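PDB 4NJ5: probable histone-lysine N-methyltransferase, H3 lysine-9 specific SUVH9 from Arabidopsis thaliana, which takes part in gene silencing and may bind methylated DNA and recruit RNA polymerase V to chromatin, while itself lacking methyltransferase activity. Local coordinates for residues K18-Y23 against A491-P496; G143-D146 against R150-E153; Q274-Y279 against T371-R376. One frame throughout, in Å; residues are numbered along the deposited sequence.

In the fold
The three contacts lie in different parts of one chain. Interaction 1 joins helix 8-35, near the N-terminus, to the loop between strands 485-490 and 501-502 of the SET domain. Its centre is about 6 Å from that of the chain. Interactions 2 and 3 both fall inside the long loop it closes, one after the other. Interaction 2 is a surface turn of the SRA domain, its centre about 36 Å from the chain's centre. Interaction 3 sets the pre-SET region against strand 373-377 of the SET domain, its nearest atoms about 6 Å from interaction 1. The centres of interactions 2 and 3 are about 54 Å apart, on opposite sides of the chain's centre.

Interaction 1 of 3, residues K18-Y23 against A491-P496; sequences KTRMIY and AENIPP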
ATOM      1  N   LYS A  18       6.913   5.895  -9.822  1.00 22.86           N
ATOM      2  CA  LYS A  18       8.289   5.405  -9.927  1.00 24.14           C
ATOM      3  C   LYS A  18       9.131   5.748  -8.690  1.00 23.48           C
ATOM      4  O   LYS A  18       9.923   4.925  -8.205  1.00 22.07           O
ATOM      5  CB  LYS A  18       8.963   5.957 -11.187  1.00 36.83           C
ATOM      6  CG  LYS A  18       8.445   5.363 -12.488  1.00 41.75           C
ATOM      7  CD  LYS A  18       8.837   3.900 -12.612  1.00 49.91           C
ATOM      8  CE  LYS A  18       8.266   3.272 -13.876  1.00 57.41           C
ATOM      9  NZ  LYS A  18       8.770   3.932 -15.116  1.00 63.24           N
ATOM     10  N   THR A  19       8.954   6.963  -8.180  1.00 22.23           N
ATOM     11  CA  THR A  19       9.709   7.389  -7.012  1.00 21.75           C
ATOM     12  C   THR A  19       9.393   6.506  -5.813  1.00 20.58           C
ATOM     13  O   THR A  19      10.298   6.060  -5.104  1.00 20.51           O
ATOM     14  CB  THR A  19       9.434   8.861  -6.642  1.00 21.86           C
ATOM     15  OG1 THR A  19       9.712   9.704  -7.768  1.00 23.26           O
ATOM     16  CG2 THR A  19      10.313   9.279  -5.470  1.00 21.61           C
ATOM     17  N   ARG A  20       8.109   6.248  -5.590  1.00 20.18           N
ATOM     18  CA  ARG A  20       7.705   5.433  -4.452  1.00 21.28           C
ATOM     19  C   ARG A  20       8.199   3.996  -4.592  1.00 21.59           C
ATOM     20  O   ARG A  20       8.618   3.370  -3.607  1.00 20.74           O
ATOM     21  CB  ARG A  20       6.189   5.493  -4.238  1.00 18.77           C
ATOM     22  CG  ARG A  20       5.695   6.884  -3.842  1.00 18.68           C
ATOM     23  CD  ARG A  20       4.342   6.845  -3.144  1.00 18.34           C
ATOM     24  NE  ARG A  20       4.417   6.211  -1.829  1.00 25.94           N
ATOM     25  CZ  ARG A  20       3.428   6.219  -0.939  1.00 23.89           C
ATOM     26  NH1 ARG A  20       2.287   6.838  -1.218  1.00 21.44           N
ATOM     27  NH2 ARG A  20       3.581   5.619   0.233  1.00 17.50           N
ATOM     28  N   MET A  21       8.170   3.485  -5.821  1.00 20.80           N
ATOM     29  CA  MET A  21       8.700   2.147  -6.083  1.00 21.37           C
ATOM     30  C   MET A  21      10.182   2.052  -5.723  1.00 22.25           C
ATOM     31  O   MET A  21      10.626   1.080  -5.087  1.00 20.57           O
ATOM     32  CB  MET A  21       8.487   1.759  -7.542  1.00 22.55           C
ATOM     33  CG  MET A  21       7.302   0.847  -7.770  1.00 21.44           C
ATOM     34  SD  MET A  21       7.351   0.148  -9.427  1.00 26.57           S
ATOM     35  CE  MET A  21       7.022   1.616 -10.399  1.00 27.34           C
ATOM     36  N   ILE A  22      10.943   3.067  -6.124  1.00 21.03           N
ATOM     37  CA  ILE A  22      12.354   3.130  -5.766  1.00 21.71           C
ATOM     38  C   ILE A  22      12.543   3.182  -4.253  1.00 23.48           C
ATOM     39  O   ILE A  22      13.332   2.418  -3.694  1.00 21.70           O
ATOM     40  CB  ILE A  22      13.058   4.339  -6.408  1.00 25.38           C
ATOM     41  CG1 ILE A  22      13.213   4.128  -7.915  1.00 28.10           C
ATOM     42  CG2 ILE A  22      14.422   4.564  -5.771  1.00 24.99           C
ATOM     43  CD1 ILE A  22      13.985   5.234  -8.609  1.00 27.52           C
ATOM     44  N   TYR A  23      11.808   4.072  -3.590  1.00 20.57           N
ATOM     45  CA  TYR A  23      11.943   4.225  -2.142  1.00 21.43           C
ATOM     46  C   TYR A  23      11.692   2.915  -1.386  1.00 20.14           C
ATOM     47  O   TYR A  23      12.547   2.457  -0.617  1.00 20.77           O
ATOM     48  CB  TYR A  23      11.029   5.337  -1.617  1.00 20.82           C
ATOM     49  CG  TYR A  23      11.126   5.539  -0.122  1.00 20.16           C
ATOM     50  CD1 TYR A  23      12.174   6.263   0.436  1.00 20.63           C
ATOM     51  CD2 TYR A  23      10.172   5.006   0.731  1.00 19.26           C
ATOM     52  CE1 TYR A  23      12.267   6.447   1.802  1.00 20.26           C
ATOM     53  CE2 TYR A  23      10.259   5.182   2.099  1.00 20.12           C
ATOM     54  CZ  TYR A  23      11.306   5.903   2.629  1.00 19.83           C
ATOM     55  OH  TYR A  23      11.389   6.078   3.989  1.00 20.03           O
ATOM     56  N   ALA A 491       0.498  -3.817  -5.615  1.00 16.53           N
ATOM     57  CA  ALA A 491       1.619  -3.274  -6.371  1.00 23.03           C
ATOM     58  C   ALA A 491       2.139  -1.966  -5.775  1.00 22.94           C
ATOM     59  O   ALA A 491       3.254  -1.540  -6.074  1.00 21.83           O
ATOM     60  CB  ALA A 491       1.233  -3.084  -7.830  1.00 17.71           C
ATOM     61  N   GLU A 492       1.327  -1.331  -4.934  1.00 17.41           N
ATOM     62  CA  GLU A 492       1.732  -0.091  -4.280  1.00 21.36           C
ATOM     63  C   GLU A 492       1.081   0.036  -2.907  1.00 17.60           C
ATOM     64  O   GLU A 492       0.340  -0.850  -2.479  1.00 17.31           O
ATOM     65  CB  GLU A 492       1.379   1.118  -5.152  1.00 18.79           C
ATOM     66  CG  GLU A 492      -0.093   1.213  -5.509  1.00 18.90           C
ATOM     67  CD  GLU A 492      -0.396   2.353  -6.465  1.00 19.98           C
ATOM     68  OE1 GLU A 492       0.502   3.188  -6.709  1.00 20.68           O
ATOM     69  OE2 GLU A 492      -1.535   2.410  -6.974  1.00 20.25           O
ATOM     70  N   ASN A 493       1.367   1.132  -2.214  1.00 18.10           N
ATOM     71  CA  ASN A 493       0.725   1.401  -0.932  1.00 18.10           C
ATOM     72  C   ASN A 493      -0.711   1.881  -1.132  1.00 18.41           C
ATOM     73  O   ASN A 493      -0.958   3.058  -1.394  1.00 20.76           O
ATOM     74  CB  ASN A 493       1.535   2.417  -0.122  1.00 21.89           C
ATOM     75  CG  ASN A 493       2.908   1.890   0.265  1.00 23.71           C
ATOM     76  OD1 ASN A 493       3.054   0.729   0.642  1.00 17.84           O
ATOM     77  ND2 ASN A 493       3.924   2.741   0.160  1.00 24.95           N
ATOM     78  N   ILE A 494      -1.654   0.953  -1.011  1.00 24.15           N
ATOM     79  CA  ILE A 494      -3.059   1.238  -1.266  1.00 25.70           C
ATOM     80  C   ILE A 494      -3.802   1.609   0.015  1.00 27.76           C
ATOM     81  O   ILE A 494      -3.946   0.783   0.913  1.00 35.92           O
ATOM     82  CB  ILE A 494      -3.761   0.018  -1.896  1.00 21.35           C
ATOM     83  CG1 ILE A 494      -2.952  -0.512  -3.085  1.00 19.21           C
ATOM     84  CG2 ILE A 494      -5.187   0.374  -2.298  1.00 18.25           C
ATOM     85  CD1 ILE A 494      -3.448  -1.843  -3.636  1.00 17.48           C
ATOM     86  N   PRO A 495      -4.274   2.860   0.105  1.00 19.42           N
ATOM     87  CA  PRO A 495      -5.107   3.248   1.248  1.00 19.93           C
ATOM     88  C   PRO A 495      -6.432   2.494   1.231  1.00 19.82           C
ATOM     89  O   PRO A 495      -6.871   2.071   0.165  1.00 19.61           O
ATOM     90  CB  PRO A 495      -5.328   4.752   1.037  1.00 20.99           C
ATOM     91  CG  PRO A 495      -5.037   4.999  -0.403  1.00 21.06           C
ATOM     92  CD  PRO A 495      -4.014   3.983  -0.811  1.00 20.13           C
ATOM     93  N   PRO A 496      -7.055   2.294   2.366  1.00 21.09           N
ATOM     94  CA  PRO A 496      -8.324   1.609   2.428  1.00 23.48           C
ATOM     95  C   PRO A 496      -9.394   2.334   1.645  1.00 24.84           C
ATOM     96  O   PRO A 496      -9.388   3.521   1.517  1.00 28.07           O
ATOM     97  CB  PRO A 496      -8.667   1.678   3.884  1.00 24.64           C
ATOM     98  CG  PRO A 496      -7.417   1.775   4.571  1.00 26.66           C
ATOM     99  CD  PRO A 496      -6.472   2.464   3.686  1.00 23.29           C
TER
HETATM  100  O   HOH W   1      -0.970   6.230  -1.178  1.00 26.20           O
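R20 of helix 8-35 meets N493, in the loop that follows strand 485-490 of the SET domain. This is a polar helix-to-loop contact, joining the N-terminal helix to the far end of the chain. R20 NH2 and N493 ND2 lie 2.9 Å apart. Both are donors, so no hydrogen bond joins them. The guanidinium and amide planes are turned 56° against each other. A water also bridges the two segments, weakly on the R20 side. It donates to N493 O at 3.2 Å and accepts from R20 NH1 at 3.3 Å.

The next shell probably accounts for the closeness of the two donors, since each has its own acceptor. R20 NH2 forms a salt bridge with E89 OE2 and a hydrogen bond to I83 O. N493 ND2 gives its own hydrogen bond to D24 OD2, on the same helix as R20, while N493 OD1 accepts from A383 N, which helps fix the amide's rotation. An alanine in place of R20 would probably leave E89 without its charged mate and the water without one of its partners. The R20 chain reaches the loop with a bend at CG-CD (chi3 68°), which turns the guanidinium so that NH2 is its nearest atom to N493.

Interaction 2 of 3, residues G143-D146 against R150-E153; sequences GGQD and RQAE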
ATOM      1  N   GLY A 143       8.717  24.500  19.315  1.00 22.21           N
ATOM      2  CA  GLY A 143       9.880  25.078  19.961  1.00 18.24           C
ATOM      3  C   GLY A 143       9.784  25.124  21.472  1.00 21.54           C
ATOM      4  O   GLY A 143       8.688  25.149  22.039  1.00 17.49           O
ATOM      5  N   GLY A 144      10.946  25.133  22.124  1.00 21.19           N
ATOM      6  CA  GLY A 144      11.023  25.258  23.567  1.00 20.07           C
ATOM      7  C   GLY A 144      10.482  24.072  24.346  1.00 25.46           C
ATOM      8  O   GLY A 144       9.997  24.226  25.468  1.00 25.30           O
ATOM      9  N   GLN A 145      10.571  22.884  23.762  1.00 38.42           N
ATOM     10  CA  GLN A 145      10.076  21.681  24.420  1.00 40.64           C
ATOM     11  C   GLN A 145      11.224  20.766  24.830  1.00 41.61           C
ATOM     12  O   GLN A 145      12.367  20.982  24.430  1.00 45.40           O
ATOM     13  CB  GLN A 145       9.099  20.948  23.502  1.00 31.16           C
ATOM     14  CG  GLN A 145       7.930  21.816  23.075  1.00 34.42           C
ATOM     15  CD  GLN A 145       6.980  21.114  22.126  1.00 33.24           C
ATOM     16  OE1 GLN A 145       7.342  20.135  21.474  1.00 33.70           O
ATOM     17  NE2 GLN A 145       5.753  21.614  22.048  1.00 30.29           N
ATOM     18  N   ASP A 146      10.925  19.755  25.641  1.00 29.09           N
ATOM     19  CA  ASP A 146      11.939  18.766  25.994  1.00 28.59           C
ATOM     20  C   ASP A 146      11.978  17.635  24.978  1.00 27.70           C
ATOM     21  O   ASP A 146      11.374  17.727  23.906  1.00 20.77           O
ATOM     22  CB  ASP A 146      11.745  18.219  27.417  1.00 31.24           C
ATOM     23  CG  ASP A 146      10.395  17.547  27.626  1.00 29.17           C
ATOM     24  OD1 ASP A 146       9.745  17.129  26.644  1.00 27.63           O
ATOM     25  OD2 ASP A 146       9.986  17.428  28.798  1.00 30.78           O
ATOM     26  N   ARG A 150       7.329  17.913  25.665  1.00 23.19           N
ATOM     27  CA  ARG A 150       6.637  18.645  26.720  1.00 22.33           C
ATOM     28  C   ARG A 150       7.122  20.090  26.777  1.00 23.41           C
ATOM     29  O   ARG A 150       8.329  20.344  26.795  1.00 26.11           O
ATOM     30  CB  ARG A 150       6.850  17.965  28.071  1.00 22.32           C
ATOM     31  CG  ARG A 150       6.554  16.473  28.061  1.00 22.93           C
ATOM     32  CD  ARG A 150       6.635  15.877  29.459  1.00 24.92           C
ATOM     33  NE  ARG A 150       7.943  16.083  30.070  1.00 25.97           N
ATOM     34  CZ  ARG A 150       8.300  15.603  31.255  1.00 27.97           C
ATOM     35  NH1 ARG A 150       7.446  14.877  31.967  1.00 29.17           N
ATOM     36  NH2 ARG A 150       9.515  15.842  31.727  1.00 30.37           N
ATOM     37  N   GLN A 151       6.180  21.030  26.801  1.00 21.09           N
ATOM     38  CA  GLN A 151       6.519  22.446  26.876  1.00 21.00           C
ATOM     39  C   GLN A 151       7.346  22.718  28.130  1.00 22.58           C
ATOM     40  O   GLN A 151       6.952  22.346  29.235  1.00 22.77           O
ATOM     41  CB  GLN A 151       5.255  23.307  26.873  1.00 25.85           C
ATOM     42  CG  GLN A 151       5.464  24.707  26.312  1.00 26.45           C
ATOM     43  CD  GLN A 151       5.955  24.685  24.876  1.00 28.42           C
ATOM     44  OE1 GLN A 151       5.403  23.980  24.030  1.00 30.79           O
ATOM     45  NE2 GLN A 151       7.005  25.450  24.595  1.00 28.84           N
ATOM     46  N   ALA A 152       8.504  23.347  27.950  1.00 21.26           N
ATOM     47  CA  ALA A 152       9.424  23.568  29.063  1.00 26.81           C
ATOM     48  C   ALA A 152       9.847  25.029  29.203  1.00 27.63           C
ATOM     49  O   ALA A 152      10.412  25.421  30.219  1.00 31.39           O
ATOM     50  CB  ALA A 152      10.640  22.665  28.931  1.00 23.45           C
ATOM     51  N   GLU A 153       9.573  25.827  28.178  1.00 32.40           N
ATOM     52  CA  GLU A 153       9.813  27.264  28.233  1.00 32.35           C
ATOM     53  C   GLU A 153       8.845  27.986  27.301  1.00 28.66           C
ATOM     54  O   GLU A 153       8.167  27.349  26.495  1.00 27.14           O
ATOM     55  CB  GLU A 153      11.264  27.597  27.866  1.00 38.54           C
ATOM     56  CG  GLU A 153      11.667  27.179  26.463  1.00 41.93           C
ATOM     57  CD  GLU A 153      13.139  27.420  26.177  1.00 47.70           C
ATOM     58  OE1 GLU A 153      13.578  28.588  26.241  1.00 49.53           O
ATOM     59  OE2 GLU A 153      13.856  26.439  25.889  1.00 50.09           O
TER
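D146 and R150 face each other across a tight turn. Their carboxylate and guanidinium planes are 31° apart. R150 NE lies 2.8 Å from D146 OD2 and meets its syn lone pair. The bond is nearly straight, at 171°, and the carboxylate lies at the guanidinium edge. R150 NH2 adds a weak bond to the same oxygen. D146 OD1 takes the backbone: R150 N comes to it at 2.7 Å, from above the carboxylate plane. It also accepts from L148 N, inside the turn. The D146 CG sits between its backbone N and carbonyl carbon, which brings the carboxylate to R150, one oxygen at its backbone N and the other at its guanidinium.

Q145 and Q151 form the second pair. Their amide planes are 64° apart. Q145 NE2 donates to Q151 OE1 at 3.1 Å, in its own amide plane but tilted from the carbonyl plane of Q151. The bend in the Q151 chain carries NE2 back to G143 O at 3.1 Å. The same NE2 also donates to E153 O at 2.9 Å. The Q151 amide is thus held from both ends, which probably fixes its rotation.

G144 has no side chain. A CB there would clash with E153 CG. Its O accepts from both A152 N, at 3.0 Å, and E153 N. D146 N bonds to R150 O at 2.9 Å. The whole is a compact surface loop of the SRA domain, between strand 136-140 and helix 159-169, closed by a single beta bridge between Q145 and Q151.

Interaction 3 of 3, residues Q274-Y279 against T371-R376; sequences QEPLYY and TGWGVR
W373 opens strand 373-377 of the SET domain and carries this contact with P276 of the pre-SET region. Just before it, T371 and G372 end the turn from strand 363-367. At W373 the CB points toward the 274-279 segment, and chi1 of -68° sets CG beside the backbone N. The indole then reaches out to the proline, which comes from the opposite direction.

P276 CD lies over one face of the six-membered ring. It is 3.9 Å from the centroid and 25° off the normal, a CH-pi contact. The closest pair is P276 CD and W373 CZ2, 3.6 Å apart. P276 CG lies 3.9 Å from both W373 CD2 and W373 CE2, so CG sits above the fused bond while CD lies over the six-membered ring. At the ring edge, near its plane, Q274 N is 4.4 Å from W373 CZ2. The E275 CB comes within 4.3 Å of W373 NE1. That nitrogen donates a hydrogen bond to D273 OD2, just ahead of the segment.

Further along, G374 to R376 continue the strand. P276 also touches L266 and Y460, while W373 touches L266. No hydrogen bond crosses between the two segments. They are joined by apolar and CH-pi packing, and D273 ties down the indole's polar edge from the pre-SET side.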
ATOM      1  N   GLN A 274     -28.041  -9.143  -5.632  1.00 40.36           N
ATOM      2  CA  GLN A 274     -27.260  -9.895  -4.662  1.00 40.11           C
ATOM      3  C   GLN A 274     -26.571 -11.089  -5.303  1.00 39.97           C
ATOM      4  O   GLN A 274     -26.459 -12.139  -4.682  1.00 39.17           O
ATOM      5  CB  GLN A 274     -28.161 -10.372  -3.519  1.00 49.58           C
ATOM      6  CG  GLN A 274     -28.904  -9.280  -2.761  1.00 53.50           C
ATOM      7  CD  GLN A 274     -29.728  -9.834  -1.615  1.00 52.84           C
ATOM      8  OE1 GLN A 274     -29.778 -11.047  -1.407  1.00 57.53           O
ATOM      9  NE2 GLN A 274     -30.377  -8.949  -0.865  1.00 47.15           N
ATOM     10  N   GLU A 275     -26.121 -10.920  -6.546  1.00 45.35           N
ATOM     11  CA  GLU A 275     -25.465 -11.996  -7.305  1.00 46.19           C
ATOM     12  C   GLU A 275     -24.325 -12.772  -6.609  1.00 42.30           C
ATOM     13  O   GLU A 275     -24.293 -13.998  -6.696  1.00 44.73           O
ATOM     14  CB  GLU A 275     -24.994 -11.499  -8.682  1.00 57.57           C
ATOM     15  CG  GLU A 275     -24.121 -12.507  -9.434  1.00 64.91           C
ATOM     16  CD  GLU A 275     -23.817 -12.097 -10.867  1.00 71.35           C
ATOM     17  OE1 GLU A 275     -24.704 -12.260 -11.734  1.00 74.76           O
ATOM     18  OE2 GLU A 275     -22.686 -11.629 -11.132  1.00 70.14           O
ATOM     19  N   PRO A 276     -23.387 -12.075  -5.932  1.00 34.74           N
ATOM     20  CA  PRO A 276     -22.270 -12.815  -5.327  1.00 32.22           C
ATOM     21  C   PRO A 276     -22.690 -13.924  -4.360  1.00 31.23           C
ATOM     22  O   PRO A 276     -21.961 -14.906  -4.218  1.00 30.52           O
ATOM     23  CB  PRO A 276     -21.495 -11.725  -4.579  1.00 30.33           C
ATOM     24  CG  PRO A 276     -21.766 -10.492  -5.347  1.00 27.68           C
ATOM     25  CD  PRO A 276     -23.197 -10.617  -5.796  1.00 33.76           C
ATOM     26  N   LEU A 277     -23.844 -13.769  -3.718  1.00 36.07           N
ATOM     27  CA  LEU A 277     -24.375 -14.787  -2.813  1.00 37.58           C
ATOM     28  C   LEU A 277     -24.631 -16.112  -3.532  1.00 36.75           C
ATOM     29  O   LEU A 277     -24.454 -17.187  -2.964  1.00 41.17           O
ATOM     30  CB  LEU A 277     -25.675 -14.286  -2.181  1.00 36.62           C
ATOM     31  CG  LEU A 277     -25.682 -13.902  -0.699  1.00 35.08           C
ATOM     32  CD1 LEU A 277     -24.331 -13.384  -0.250  1.00 31.44           C
ATOM     33  CD2 LEU A 277     -26.761 -12.864  -0.427  1.00 35.69           C
ATOM     34  N   TYR A 278     -25.020 -16.024  -4.795  1.00 28.17           N
ATOM     35  CA  TYR A 278     -25.442 -17.185  -5.569  1.00 34.33           C
ATOM     36  C   TYR A 278     -24.312 -18.062  -6.127  1.00 32.79           C
ATOM     37  O   TYR A 278     -24.570 -19.125  -6.678  1.00 33.88           O
ATOM     38  CB  TYR A 278     -26.385 -16.715  -6.672  1.00 47.64           C
ATOM     39  CG  TYR A 278     -27.574 -15.961  -6.133  1.00 55.40           C
ATOM     40  CD1 TYR A 278     -28.306 -16.461  -5.069  1.00 57.72           C
ATOM     41  CD2 TYR A 278     -27.949 -14.736  -6.670  1.00 59.04           C
ATOM     42  CE1 TYR A 278     -29.390 -15.777  -4.567  1.00 61.43           C
ATOM     43  CE2 TYR A 278     -29.035 -14.044  -6.172  1.00 62.03           C
ATOM     44  CZ  TYR A 278     -29.748 -14.574  -5.121  1.00 64.30           C
ATOM     45  OH  TYR A 278     -30.827 -13.902  -4.611  1.00 68.18           O
ATOM     46  N   TYR A 279     -23.068 -17.618  -5.996  1.00 32.52           N
ATOM     47  CA  TYR A 279     -21.943 -18.494  -6.306  1.00 33.95           C
ATOM     48  C   TYR A 279     -21.662 -19.345  -5.078  1.00 32.20           C
ATOM     49  O   TYR A 279     -22.019 -18.968  -3.959  1.00 35.06           O
ATOM     50  CB  TYR A 279     -20.681 -17.699  -6.656  1.00 41.22           C
ATOM     51  CG  TYR A 279     -20.809 -16.820  -7.877  1.00 44.86           C
ATOM     52  CD1 TYR A 279     -20.557 -17.320  -9.148  1.00 45.82           C
ATOM     53  CD2 TYR A 279     -21.161 -15.483  -7.755  1.00 46.26           C
ATOM     54  CE1 TYR A 279     -20.668 -16.510 -10.267  1.00 48.20           C
ATOM     55  CE2 TYR A 279     -21.273 -14.670  -8.863  1.00 48.58           C
ATOM     56  CZ  TYR A 279     -21.026 -15.187 -10.116  1.00 50.57           C
ATOM     57  OH  TYR A 279     -21.141 -14.374 -11.220  1.00 52.44           O
ATOM     58  N   THR A 371     -18.438  -0.575 -12.941  1.00 68.52           N
ATOM     59  CA  THR A 371     -18.144  -2.005 -12.885  1.00 68.27           C
ATOM     60  C   THR A 371     -19.363  -2.636 -12.254  1.00 67.67           C
ATOM     61  O   THR A 371     -20.048  -1.980 -11.479  1.00 69.50           O
ATOM     62  CB  THR A 371     -16.898  -2.334 -12.029  1.00 59.05           C
ATOM     63  OG1 THR A 371     -17.261  -2.404 -10.646  1.00 59.54           O
ATOM     64  CG2 THR A 371     -15.822  -1.293 -12.223  1.00 56.57           C
ATOM     65  N   GLY A 372     -19.632  -3.898 -12.565  1.00 54.61           N
ATOM     66  CA  GLY A 372     -20.773  -4.573 -11.977  1.00 49.84           C
ATOM     67  C   GLY A 372     -20.623  -4.719 -10.473  1.00 46.30           C
ATOM     68  O   GLY A 372     -21.471  -4.275  -9.698  1.00 45.24           O
ATOM     69  N   TRP A 373     -19.533  -5.357 -10.066  1.00 58.16           N
ATOM     70  CA  TRP A 373     -19.149  -5.430  -8.665  1.00 53.57           C
ATOM     71  C   TRP A 373     -17.658  -5.140  -8.575  1.00 53.32           C
ATOM     72  O   TRP A 373     -16.913  -5.387  -9.524  1.00 60.26           O
ATOM     73  CB  TRP A 373     -19.475  -6.806  -8.072  1.00 34.95           C
ATOM     74  CG  TRP A 373     -20.949  -7.085  -7.957  1.00 33.82           C
ATOM     75  CD1 TRP A 373     -21.758  -7.623  -8.915  1.00 35.28           C
ATOM     76  CD2 TRP A 373     -21.784  -6.839  -6.819  1.00 33.22           C
ATOM     77  NE1 TRP A 373     -23.046  -7.724  -8.445  1.00 34.85           N
ATOM     78  CE2 TRP A 373     -23.088  -7.250  -7.162  1.00 35.17           C
ATOM     79  CE3 TRP A 373     -21.556  -6.315  -5.544  1.00 30.96           C
ATOM     80  CZ2 TRP A 373     -24.161  -7.150  -6.274  1.00 34.31           C
ATOM     81  CZ3 TRP A 373     -22.623  -6.212  -4.667  1.00 30.59           C
ATOM     82  CH2 TRP A 373     -23.907  -6.629  -5.035  1.00 30.95           C
ATOM     83  N   GLY A 374     -17.228  -4.600  -7.442  1.00 33.25           N
ATOM     84  CA  GLY A 374     -15.832  -4.260  -7.242  1.00 27.92           C
ATOM     85  C   GLY A 374     -15.348  -4.741  -5.893  1.00 27.06           C
ATOM     86  O   GLY A 374     -16.139  -5.154  -5.053  1.00 21.23           O
ATOM     87  N   VAL A 375     -14.040  -4.700  -5.687  1.00 35.72           N
ATOM     88  CA  VAL A 375     -13.462  -5.140  -4.429  1.00 34.11           C
ATOM     89  C   VAL A 375     -12.571  -4.048  -3.856  1.00 34.44           C
ATOM     90  O   VAL A 375     -11.763  -3.458  -4.571  1.00 37.78           O
ATOM     91  CB  VAL A 375     -12.625  -6.416  -4.616  1.00 21.29           C
ATOM     92  CG1 VAL A 375     -12.005  -6.844  -3.296  1.00 18.17           C
ATOM     93  CG2 VAL A 375     -13.477  -7.532  -5.210  1.00 19.03           C
ATOM     94  N   ARG A 376     -12.733  -3.776  -2.566  1.00 22.24           N
ATOM     95  CA  ARG A 376     -11.883  -2.823  -1.869  1.00 21.22           C
ATOM     96  C   ARG A 376     -11.437  -3.437  -0.547  1.00 22.16           C
ATOM     97  O   ARG A 376     -12.044  -4.391  -0.072  1.00 20.77           O
ATOM     98  CB  ARG A 376     -12.645  -1.522  -1.612  1.00 24.19           C
ATOM     99  CG  ARG A 376     -13.994  -1.740  -0.941  1.00 31.03           C
ATOM    100  CD  ARG A 376     -14.554  -0.452  -0.354  1.00 32.53           C
ATOM    101  NE  ARG A 376     -15.201   0.402  -1.345  1.00 28.80           N
ATOM    102  CZ  ARG A 376     -16.518   0.522  -1.487  1.00 25.81           C
ATOM    103  NH1 ARG A 376     -17.339  -0.161  -0.704  1.00 23.94           N
ATOM    104  NH2 ARG A 376     -17.015   1.332  -2.412  1.00 24.48           N
TER